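Local coordinates for protein Endonuclease/exonuclease/phosphatase (Beutenbergia cavernae DSM 12333, PDB 4RUW) that is of unknown function but combines a zinc-containing domain of the endonuclease/exonuclease/phosphatase family, with a DNase I-like fold, and an Ig-like domain, at residues Y123-F128 and R154-G159; N149-R154 and S180-T185; V162-P167 and L217-D222. All blocks are in the same frame, centred on the assembly; numbering follows the deposited sequence.

Interaction 1 of 3, residues Y123-F128 and R154-G159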
loop_
_atom_site.group_PDB
_atom_site.type_symbol
_atom_site.label_atom_id
_atom_site.label_comp_id
_atom_site.label_asym_id
_atom_site.label_seq_id
_atom_site.Cartn_x
_atom_site.Cartn_y
_atom_site.Cartn_z
ATOM N N TYR A 123 14.812 16.916 -5.192
ATOM C CA TYR A 123 13.462 16.533 -5.606
ATOM C C TYR A 123 12.938 17.477 -6.667
ATOM O O TYR A 123 12.030 18.266 -6.426
ATOM C CB TYR A 123 12.519 16.455 -4.399
ATOM C CG TYR A 123 12.968 15.401 -3.421
ATOM C CD1 TYR A 123 12.555 14.076 -3.552
ATOM C CD2 TYR A 123 13.857 15.719 -2.400
ATOM C CE1 TYR A 123 13.009 13.100 -2.678
ATOM C CE2 TYR A 123 14.309 14.760 -1.523
ATOM C CZ TYR A 123 13.889 13.453 -1.668
ATOM O OH TYR A 123 14.352 12.507 -0.792
ATOM N N VAL A 124 13.517 17.377 -7.857
ATOM C CA VAL A 124 13.240 18.328 -8.927
ATOM C C VAL A 124 12.279 17.775 -9.983
ATOM O O VAL A 124 11.991 18.443 -10.974
ATOM C CB VAL A 124 14.534 18.816 -9.606
ATOM C CG1 VAL A 124 15.390 19.578 -8.607
ATOM C CG2 VAL A 124 15.300 17.642 -10.198
ATOM N N HIS A 125 11.783 16.561 -9.764
ATOM C CA HIS A 125 10.798 15.951 -10.656
ATOM C C HIS A 125 9.524 15.738 -9.863
ATOM O O HIS A 125 9.490 14.922 -8.947
ATOM C CB HIS A 125 11.338 14.633 -11.203
ATOM C CG HIS A 125 12.699 14.767 -11.798
ATOM N ND1 HIS A 125 12.922 15.377 -13.009
ATOM C CD2 HIS A 125 13.920 14.401 -11.331
ATOM C CE1 HIS A 125 14.217 15.375 -13.274
ATOM N NE2 HIS A 125 14.841 14.780 -12.270
ATOM N N THR A 126 8.489 16.504 -10.191
ATOM C CA THR A 126 7.249 16.476 -9.430
ATOM C C THR A 126 6.054 16.406 -10.368
ATOM O O THR A 126 6.070 16.995 -11.452
ATOM C CB THR A 126 7.094 17.740 -8.567
ATOM O OG1 THR A 126 6.967 18.887 -9.416
ATOM C CG2 THR A 126 8.282 17.909 -7.633
ATOM N N TRP A 127 5.015 15.695 -9.941
ATOM C CA TRP A 127 3.780 15.650 -10.706
ATOM C C TRP A 127 2.584 15.719 -9.770
ATOM O O TRP A 127 2.529 15.008 -8.772
ATOM C CB TRP A 127 3.690 14.377 -11.552
ATOM C CG TRP A 127 2.737 14.557 -12.682
ATOM C CD1 TRP A 127 1.375 14.485 -12.627
ATOM C CD2 TRP A 127 3.068 14.904 -14.031
ATOM N NE1 TRP A 127 0.841 14.749 -13.862
ATOM C CE2 TRP A 127 1.859 15.008 -14.744
ATOM C CE3 TRP A 127 4.272 15.127 -14.705
ATOM C CZ2 TRP A 127 1.816 15.323 -16.103
ATOM C CZ3 TRP A 127 4.230 15.443 -16.051
ATOM C CH2 TRP A 127 3.011 15.537 -16.737
ATOM N N PHE A 128 1.624 16.572 -10.110
ATOM C CA PHE A 128 0.386 16.727 -9.354
ATOM C C PHE A 128 -0.748 16.073 -10.141
ATOM O O PHE A 128 -0.993 16.423 -11.306
ATOM C CB PHE A 128 0.110 18.222 -9.169
ATOM C CG PHE A 128 -1.214 18.556 -8.519
ATOM C CD1 PHE A 128 -1.325 18.637 -7.141
ATOM C CD2 PHE A 128 -2.334 18.856 -9.287
ATOM C CE1 PHE A 128 -2.523 18.997 -6.538
ATOM C CE2 PHE A 128 -3.540 19.209 -8.687
ATOM C CZ PHE A 128 -3.632 19.280 -7.315
ATOM N N ARG A 154 13.704 12.193 -6.925
ATOM C CA ARG A 154 15.063 12.638 -7.215
ATOM C C ARG A 154 15.509 12.173 -8.594
ATOM O O ARG A 154 16.561 12.570 -9.080
ATOM C CB ARG A 154 16.033 12.091 -6.166
ATOM C CG ARG A 154 15.940 12.774 -4.813
ATOM C CD ARG A 154 16.990 12.265 -3.855
ATOM N NE ARG A 154 16.981 12.994 -2.591
ATOM C CZ ARG A 154 18.061 13.222 -1.851
ATOM N NH1 ARG A 154 19.252 12.799 -2.252
ATOM N NH2 ARG A 154 17.959 13.895 -0.717
ATOM N N HIS A 155 14.692 11.341 -9.230
ATOM C CA HIS A 155 15.061 10.724 -10.500
ATOM C C HIS A 155 14.062 11.109 -11.579
ATOM O O HIS A 155 12.885 11.290 -11.300
ATOM C CB HIS A 155 15.124 9.211 -10.324
ATOM C CG HIS A 155 15.922 8.796 -9.135
ATOM N ND1 HIS A 155 17.275 9.039 -9.035
ATOM C CD2 HIS A 155 15.556 8.219 -7.967
ATOM C CE1 HIS A 155 17.712 8.590 -7.874
ATOM N NE2 HIS A 155 16.690 8.089 -7.204
ATOM N N PRO A 156 14.533 11.261 -12.821
ATOM C CA PRO A 156 13.657 11.782 -13.873
ATOM C C PRO A 156 12.493 10.867 -14.224
ATOM O O PRO A 156 12.561 9.643 -14.081
ATOM C CB PRO A 156 14.597 11.933 -15.079
ATOM C CG PRO A 156 15.722 11.030 -14.801
ATOM C CD PRO A 156 15.893 10.998 -13.311
ATOM N N PHE A 157 11.414 11.485 -14.681
ATOM C CA PHE A 157 10.270 10.757 -15.199
ATOM C C PHE A 157 10.547 10.293 -16.626
ATOM O O PHE A 157 11.319 10.918 -17.356
ATOM C CB PHE A 157 9.029 11.649 -15.206
ATOM C CG PHE A 157 8.594 12.109 -13.842
ATOM C CD1 PHE A 157 8.683 11.275 -12.740
ATOM C CD2 PHE A 157 8.073 13.379 -13.668
ATOM C CE1 PHE A 157 8.266 11.709 -11.490
ATOM C CE2 PHE A 157 7.657 13.818 -12.426
ATOM C CZ PHE A 157 7.754 12.982 -11.335
ATOM N N VAL A 158 9.912 9.191 -17.012
ATOM C CA VAL A 158 9.893 8.742 -18.395
ATOM C C VAL A 158 8.483 9.012 -18.898
ATOM O O VAL A 158 7.525 8.363 -18.465
ATOM C CB VAL A 158 10.211 7.239 -18.500
ATOM C CG1 VAL A 158 10.232 6.793 -19.965
ATOM C CG2 VAL A 158 11.532 6.930 -17.804
ATOM N N GLY A 159 8.342 9.985 -19.791
ATOM C CA GLY A 159 7.025 10.458 -20.167
ATOM C C GLY A 159 6.446 11.285 -19.033
ATOM O O GLY A 159 7.182 11.794 -18.189
HETATM O O HOH W 1 17.467 14.085 -11.703
#
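Three CH-pi contacts join residues 123-128 to residues 154-159 at one end of the DNase I-like beta-sandwich, where the chain leaves strand 146-153 and crosses to strand 157-166 of the other sheet. In the conformer described, Arg154 lays CG over one face of the Tyr123 ring, 3.8 Å from the ring centroid, while its extended chain carries the guanidinium past the phenol, the two planes 75° apart. The imidazole of His125 lies between Pro156 CA, centred over one face at 3.5 Å from the centroid, and CG2 of Val124 on the opposite face. His125 in turn sets its CB over the Phe157 ring, 4.0 Å from the centroid and 15° off the ring normal.

Apolar packing continues to Trp127, whose CB is 4.1 Å from Phe157 CE2. With chi1 at -63°, Phe157 CG stands beside its own backbone N, and the far end of the ring reaches the backbone of 125-127.

Among polar groups, Tyr123 OH is hydrogen-bonded to Pro89 O and His155 NE2 to Asp90. A water in the plane of the His125 imidazole lies 2.8 Å from His125 NE2 and donates to Arg154 O at 3.2 Å.

Interaction 2 of 3, residues N149-R154 and S180-T185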
loop_
_atom_site.group_PDB
_atom_site.type_symbol
_atom_site.label_atom_id
_atom_site.label_comp_id
_atom_site.label_asym_id
_atom_site.label_seq_id
_atom_site.Cartn_x
_atom_site.Cartn_y
_atom_site.Cartn_z
ATOM N N ASN A 149 -3.075 14.045 -5.576
ATOM C CA ASN A 149 -1.976 13.190 -5.162
ATOM C C ASN A 149 -0.726 13.658 -5.887
ATOM O O ASN A 149 -0.815 14.108 -7.025
ATOM C CB ASN A 149 -2.295 11.742 -5.502
ATOM C CG ASN A 149 -3.538 11.263 -4.807
ATOM O OD1 ASN A 149 -3.664 11.408 -3.587
ATOM N ND2 ASN A 149 -4.477 10.716 -5.568
ATOM N N VAL A 150 0.422 13.590 -5.222
ATOM C CA VAL A 150 1.665 14.083 -5.800
ATOM C C VAL A 150 2.730 13.001 -5.775
ATOM O O VAL A 150 2.810 12.234 -4.815
ATOM C CB VAL A 150 2.155 15.342 -5.034
ATOM C CG1 VAL A 150 3.609 15.686 -5.367
ATOM C CG2 VAL A 150 1.228 16.527 -5.306
ATOM N N VAL A 151 3.512 12.919 -6.847
ATOM C CA VAL A 151 4.747 12.148 -6.838
ATOM C C VAL A 151 5.905 13.128 -6.938
ATOM O O VAL A 151 5.917 13.976 -7.829
ATOM C CB VAL A 151 4.814 11.137 -8.001
ATOM C CG1 VAL A 151 6.199 10.468 -8.053
ATOM C CG2 VAL A 151 3.718 10.090 -7.854
HETATM N N MSE A 152 6.853 13.023 -6.012
HETATM C CA MSE A 152 8.097 13.782 -6.082
HETATM C C MSE A 152 9.248 12.796 -6.132
HETATM O O MSE A 152 9.240 11.778 -5.446
HETATM C CB MSE A 152 8.282 14.715 -4.880
HETATM C CG MSE A 152 7.144 15.714 -4.673
HETATM SE SE MSE A 152 7.418 16.967 -3.194
HETATM C CE MSE A 152 8.795 18.084 -4.008
ATOM N N SER A 153 10.242 13.101 -6.944
ATOM C CA SER A 153 11.298 12.148 -7.192
ATOM C C SER A 153 12.642 12.834 -7.399
ATOM O O SER A 153 12.717 13.923 -7.969
ATOM C CB SER A 153 10.927 11.334 -8.429
ATOM O OG SER A 153 11.955 10.458 -8.813
ATOM N N ARG A 154 13.704 12.193 -6.925
ATOM C CA ARG A 154 15.063 12.638 -7.215
ATOM C C ARG A 154 15.509 12.173 -8.594
ATOM O O ARG A 154 16.561 12.570 -9.080
ATOM C CB ARG A 154 16.033 12.091 -6.166
ATOM C CG ARG A 154 15.940 12.774 -4.813
ATOM C CD ARG A 154 16.990 12.265 -3.855
ATOM N NE ARG A 154 16.981 12.994 -2.591
ATOM C CZ ARG A 154 18.061 13.222 -1.851
ATOM N NH1 ARG A 154 19.252 12.799 -2.252
ATOM N NH2 ARG A 154 17.959 13.895 -0.717
ATOM N N SER A 180 -8.712 9.939 -7.409
ATOM C CA SER A 180 -8.098 9.507 -8.661
ATOM C C SER A 180 -6.796 8.767 -8.420
ATOM O O SER A 180 -6.254 8.775 -7.306
ATOM C CB SER A 180 -7.860 10.693 -9.599
ATOM O OG SER A 180 -6.843 11.543 -9.093
ATOM N N LEU A 181 -6.309 8.127 -9.477
ATOM C CA LEU A 181 -5.037 7.427 -9.488
ATOM C C LEU A 181 -4.069 8.199 -10.372
ATOM O O LEU A 181 -4.430 8.594 -11.485
ATOM C CB LEU A 181 -5.245 6.031 -10.066
ATOM C CG LEU A 181 -3.998 5.256 -10.473
ATOM C CD1 LEU A 181 -3.191 4.851 -9.262
ATOM C CD2 LEU A 181 -4.374 4.048 -11.310
ATOM N N LEU A 182 -2.857 8.431 -9.869
ATOM C CA LEU A 182 -1.788 9.057 -10.639
ATOM C C LEU A 182 -0.715 8.013 -10.922
ATOM O O LEU A 182 -0.229 7.358 -10.007
ATOM C CB LEU A 182 -1.177 10.218 -9.856
ATOM C CG LEU A 182 0.116 10.809 -10.421
ATOM C CD1 LEU A 182 -0.102 11.349 -11.833
ATOM C CD2 LEU A 182 0.662 11.883 -9.495
ATOM N N THR A 183 -0.345 7.858 -12.191
ATOM C CA THR A 183 0.704 6.919 -12.561
ATOM C C THR A 183 1.807 7.644 -13.317
ATOM O O THR A 183 1.535 8.394 -14.252
ATOM C CB THR A 183 0.137 5.775 -13.435
ATOM O OG1 THR A 183 -0.864 5.072 -12.689
ATOM C CG2 THR A 183 1.237 4.816 -13.865
ATOM N N VAL A 184 3.050 7.415 -12.908
ATOM C CA VAL A 184 4.193 7.977 -13.604
ATOM C C VAL A 184 5.366 7.013 -13.501
ATOM O O VAL A 184 5.517 6.316 -12.508
ATOM C CB VAL A 184 4.553 9.377 -13.060
ATOM C CG1 VAL A 184 5.068 9.302 -11.626
ATOM C CG2 VAL A 184 5.531 10.085 -13.997
ATOM N N THR A 185 6.176 6.946 -14.547
ATOM C CA THR A 185 7.351 6.097 -14.541
ATOM C C THR A 185 8.572 6.910 -14.153
ATOM O O THR A 185 8.797 8.002 -14.691
ATOM C CB THR A 185 7.570 5.452 -15.913
ATOM O OG1 THR A 185 6.438 4.632 -16.211
ATOM C CG2 THR A 185 8.819 4.602 -15.921
HETATM O O HOH W 2 -7.471 10.189 -4.721
HETATM O O HOH W 3 -4.117 11.486 -8.423
#
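Strands 149-153 and 180-185 face each other from the two sheets of the beta-sandwich, running nearly parallel at 16° with their axes 7.8 Å apart, too far for backbone pairing. Val151, Leu182 and Val184 meet in the space between. Leu182 CD2 does double duty: it rests 3.6 Å from the backbone Asn149 O and 3.9 Å from Val151 CG2. CG1 of Val151 meets Val184 CG1, also at 3.9 Å, and CG2 of Val151 lies near both partners. The Val184 methyl is turned inward by a chi1 of 67°, which places it between the backbone N and the carbonyl carbon of its own residue. Both valine-leucine and valine-valine pairs meet at a slant, methyl against methyl.

At the Asn149 end the filling turns polar. The amide of Asn149 points toward Ser180, yet ND2 makes its hydrogen bonds to two waters. One accepts from Asn149 ND2 at 3.2 Å and also from Ser180 N; the other accepts from Asn149 ND2 at 3.0 Å and donates to Ser180 OG at 2.8 Å. These waters thus bridge the two sheets within a buried contact. Asn149 OD1 is bonded to Asn95 ND2, so both ends of the amide are engaged and its rotation should be fixed; Ser180 OG is also bonded to Leu130 O.

Strand 146-153 lies between strands 125-133 and 91-98 in its sheet, and strand 179-188 between 157-166 and 192-200 in the other; Trp127 and Phe157 pack against Leu182 and Val184 respectively.

Interaction 3 of 3, residues V162-P167 and L217-D222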
loop_
_atom_site.group_PDB
_atom_site.type_symbol
_atom_site.label_atom_id
_atom_site.label_comp_id
_atom_site.label_asym_id
_atom_site.label_seq_id
_atom_site.Cartn_x
_atom_site.Cartn_y
_atom_site.Cartn_z
ATOM N N VAL A 162 -0.134 10.303 -15.698
ATOM C CA VAL A 162 -1.469 10.045 -16.220
ATOM C C VAL A 162 -2.419 9.865 -15.045
ATOM O O VAL A 162 -2.133 9.112 -14.102
ATOM C CB VAL A 162 -1.486 8.781 -17.102
ATOM C CG1 VAL A 162 -2.915 8.415 -17.508
ATOM C CG2 VAL A 162 -0.587 8.969 -18.329
ATOM N N VAL A 163 -3.535 10.578 -15.089
ATOM C CA VAL A 163 -4.519 10.557 -14.019
ATOM C C VAL A 163 -5.754 9.792 -14.467
ATOM O O VAL A 163 -6.317 10.069 -15.537
ATOM C CB VAL A 163 -4.920 11.976 -13.589
ATOM C CG1 VAL A 163 -6.050 11.925 -12.557
ATOM C CG2 VAL A 163 -3.707 12.711 -13.030
ATOM N N VAL A 164 -6.159 8.823 -13.655
ATOM C CA VAL A 164 -7.340 8.008 -13.917
ATOM C C VAL A 164 -8.378 8.293 -12.835
ATOM O O VAL A 164 -8.121 8.079 -11.656
ATOM C CB VAL A 164 -6.965 6.512 -13.931
ATOM C CG1 VAL A 164 -8.194 5.623 -13.925
ATOM C CG2 VAL A 164 -6.084 6.203 -15.134
ATOM N N PRO A 165 -9.554 8.793 -13.231
ATOM C CA PRO A 165 -10.581 9.103 -12.231
ATOM C C PRO A 165 -11.128 7.844 -11.569
ATOM O O PRO A 165 -11.256 6.808 -12.227
ATOM C CB PRO A 165 -11.675 9.779 -13.059
ATOM C CG PRO A 165 -11.482 9.247 -14.455
ATOM C CD PRO A 165 -10.000 9.087 -14.607
ATOM N N LEU A 166 -11.464 7.939 -10.288
ATOM C CA LEU A 166 -12.028 6.817 -9.555
ATOM C C LEU A 166 -13.417 7.236 -9.071
ATOM O O LEU A 166 -13.577 8.316 -8.533
ATOM C CB LEU A 166 -11.109 6.436 -8.387
ATOM C CG LEU A 166 -9.677 6.044 -8.775
ATOM C CD1 LEU A 166 -8.815 5.860 -7.537
ATOM C CD2 LEU A 166 -9.648 4.785 -9.626
ATOM N N PRO A 167 -14.425 6.374 -9.251
ATOM C CA PRO A 167 -15.841 6.731 -9.107
ATOM C C PRO A 167 -16.320 6.807 -7.659
ATOM O O PRO A 167 -15.755 6.147 -6.806
ATOM C CB PRO A 167 -16.540 5.554 -9.789
ATOM C CG PRO A 167 -15.668 4.395 -9.456
ATOM C CD PRO A 167 -14.263 4.943 -9.576
ATOM N N LEU A 217 -10.868 0.457 -6.045
ATOM C CA LEU A 217 -9.740 -0.455 -5.986
ATOM C C LEU A 217 -9.645 -1.352 -7.224
ATOM O O LEU A 217 -8.547 -1.631 -7.704
ATOM C CB LEU A 217 -9.770 -1.278 -4.703
ATOM C CG LEU A 217 -8.585 -2.221 -4.487
ATOM C CD1 LEU A 217 -7.255 -1.469 -4.385
ATOM C CD2 LEU A 217 -8.825 -3.065 -3.261
ATOM N N ARG A 218 -10.786 -1.829 -7.722
ATOM C CA ARG A 218 -10.805 -2.614 -8.958
ATOM C C ARG A 218 -10.093 -1.869 -10.066
ATOM O O ARG A 218 -9.265 -2.429 -10.781
ATOM C CB ARG A 218 -12.234 -2.880 -9.410
ATOM C CG ARG A 218 -12.953 -3.903 -8.586
ATOM C CD ARG A 218 -12.490 -5.326 -8.868
ATOM N NE ARG A 218 -13.596 -6.262 -8.656
ATOM C CZ ARG A 218 -13.441 -7.560 -8.405
ATOM N NH1 ARG A 218 -14.499 -8.340 -8.197
ATOM N NH2 ARG A 218 -12.223 -8.086 -8.341
ATOM N N ILE A 219 -10.445 -0.601 -10.226
ATOM C CA ILE A 219 -9.875 0.205 -11.303
ATOM C C ILE A 219 -8.372 0.398 -11.076
ATOM O O ILE A 219 -7.568 0.238 -11.994
ATOM C CB ILE A 219 -10.591 1.550 -11.421
ATOM C CG1 ILE A 219 -12.016 1.321 -11.916
ATOM C CG2 ILE A 219 -9.851 2.481 -12.372
ATOM C CD1 ILE A 219 -12.938 2.472 -11.673
ATOM N N VAL A 220 -7.988 0.706 -9.845
ATOM C CA VAL A 220 -6.573 0.865 -9.529
ATOM C C VAL A 220 -5.794 -0.404 -9.883
ATOM O O VAL A 220 -4.771 -0.355 -10.577
ATOM C CB VAL A 220 -6.383 1.207 -8.048
ATOM C CG1 VAL A 220 -4.926 1.100 -7.646
ATOM C CG2 VAL A 220 -6.923 2.599 -7.770
ATOM N N LEU A 221 -6.289 -1.553 -9.436
ATOM C CA LEU A 221 -5.569 -2.801 -9.661
ATOM C C LEU A 221 -5.466 -3.150 -11.138
ATOM O O LEU A 221 -4.465 -3.698 -11.589
ATOM C CB LEU A 221 -6.210 -3.943 -8.877
ATOM C CG LEU A 221 -6.086 -3.842 -7.355
ATOM C CD1 LEU A 221 -6.862 -4.971 -6.688
ATOM C CD2 LEU A 221 -4.624 -3.867 -6.931
ATOM N N ASP A 222 -6.502 -2.819 -11.896
ATOM C CA ASP A 222 -6.486 -3.120 -13.319
ATOM C C ASP A 222 -5.471 -2.252 -14.070
ATOM O O ASP A 222 -5.139 -2.535 -15.211
ATOM C CB ASP A 222 -7.899 -3.020 -13.904
ATOM C CG ASP A 222 -8.806 -4.166 -13.438
ATOM O OD1 ASP A 222 -8.303 -5.123 -12.814
ATOM O OD2 ASP A 222 -10.025 -4.127 -13.706
#
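A helix packed on the outer strand of a beta-sheet forms this contact in the DNase I-like domain: residues 217-222 of helix 207-222 lie against residues 162-167, on the outermost strand 157-166. The short axes run close to antiparallel, at 157°, and approach to 8.9 Å. The interface is wholly apolar, and Ile219 is its hub. Its CG2 methyl enters between two strand residues, 3.6 Å from Leu166 CD2 and 3.9 Å from Val164 CG1, while its other branch extends to the proline: Ile219 CD1 and Pro167 CD meet tip to tip at 3.5 Å. With chi1 at -68°, CG1 stands beside the backbone N and CG2 opposite it, which aims CD1 at the proline and CG2 at Leu166 and Val164.

Leu166 touches two successive helix residues with its forked end. Through CD2 the Leu166 and Ile219 side chains lie alongside, head to tail, and CD1 is 3.8 Å from Val220 CG2, where the leucine and valine side chains are roughly perpendicular. The leucine CB leaves the backbone pointing neither at the helix nor from it; the extended chi2 of 173° sends CD1 outward to reach Val220.

Alongside, the strand is paired by backbone hydrogen bonds with strand 179-188, Val164 with Leu181 and Leu166 with Arg179. Pro167 O accepts a hydrogen bond from Gln216 NE2 of the same helix. Leu217 and Leu221 turn to helix 251-260, so helix 207-222 lies between that helix and strand 157-166.

Overall arrangement
Interaction 2 is the buried one, joining the two sheets of the sandwich face to face through aliphatic methyls and two bridging waters. Interaction 1 lies at the surface where the chain passes from one sheet to the other; there aromatic rings and CH-pi contacts take over. Interactions 1 and 2 touch through side chains of both sheets and share Arg154. Interaction 3, partly buried and purely aliphatic, sits about 21 Å from interaction 1 between centres and packs a helix over the outermost strand of the second sheet. Strand 157-166 serves both interactions 1 and 3, while its backbone bonds to strand 179-188 tie interactions 2 and 3 together.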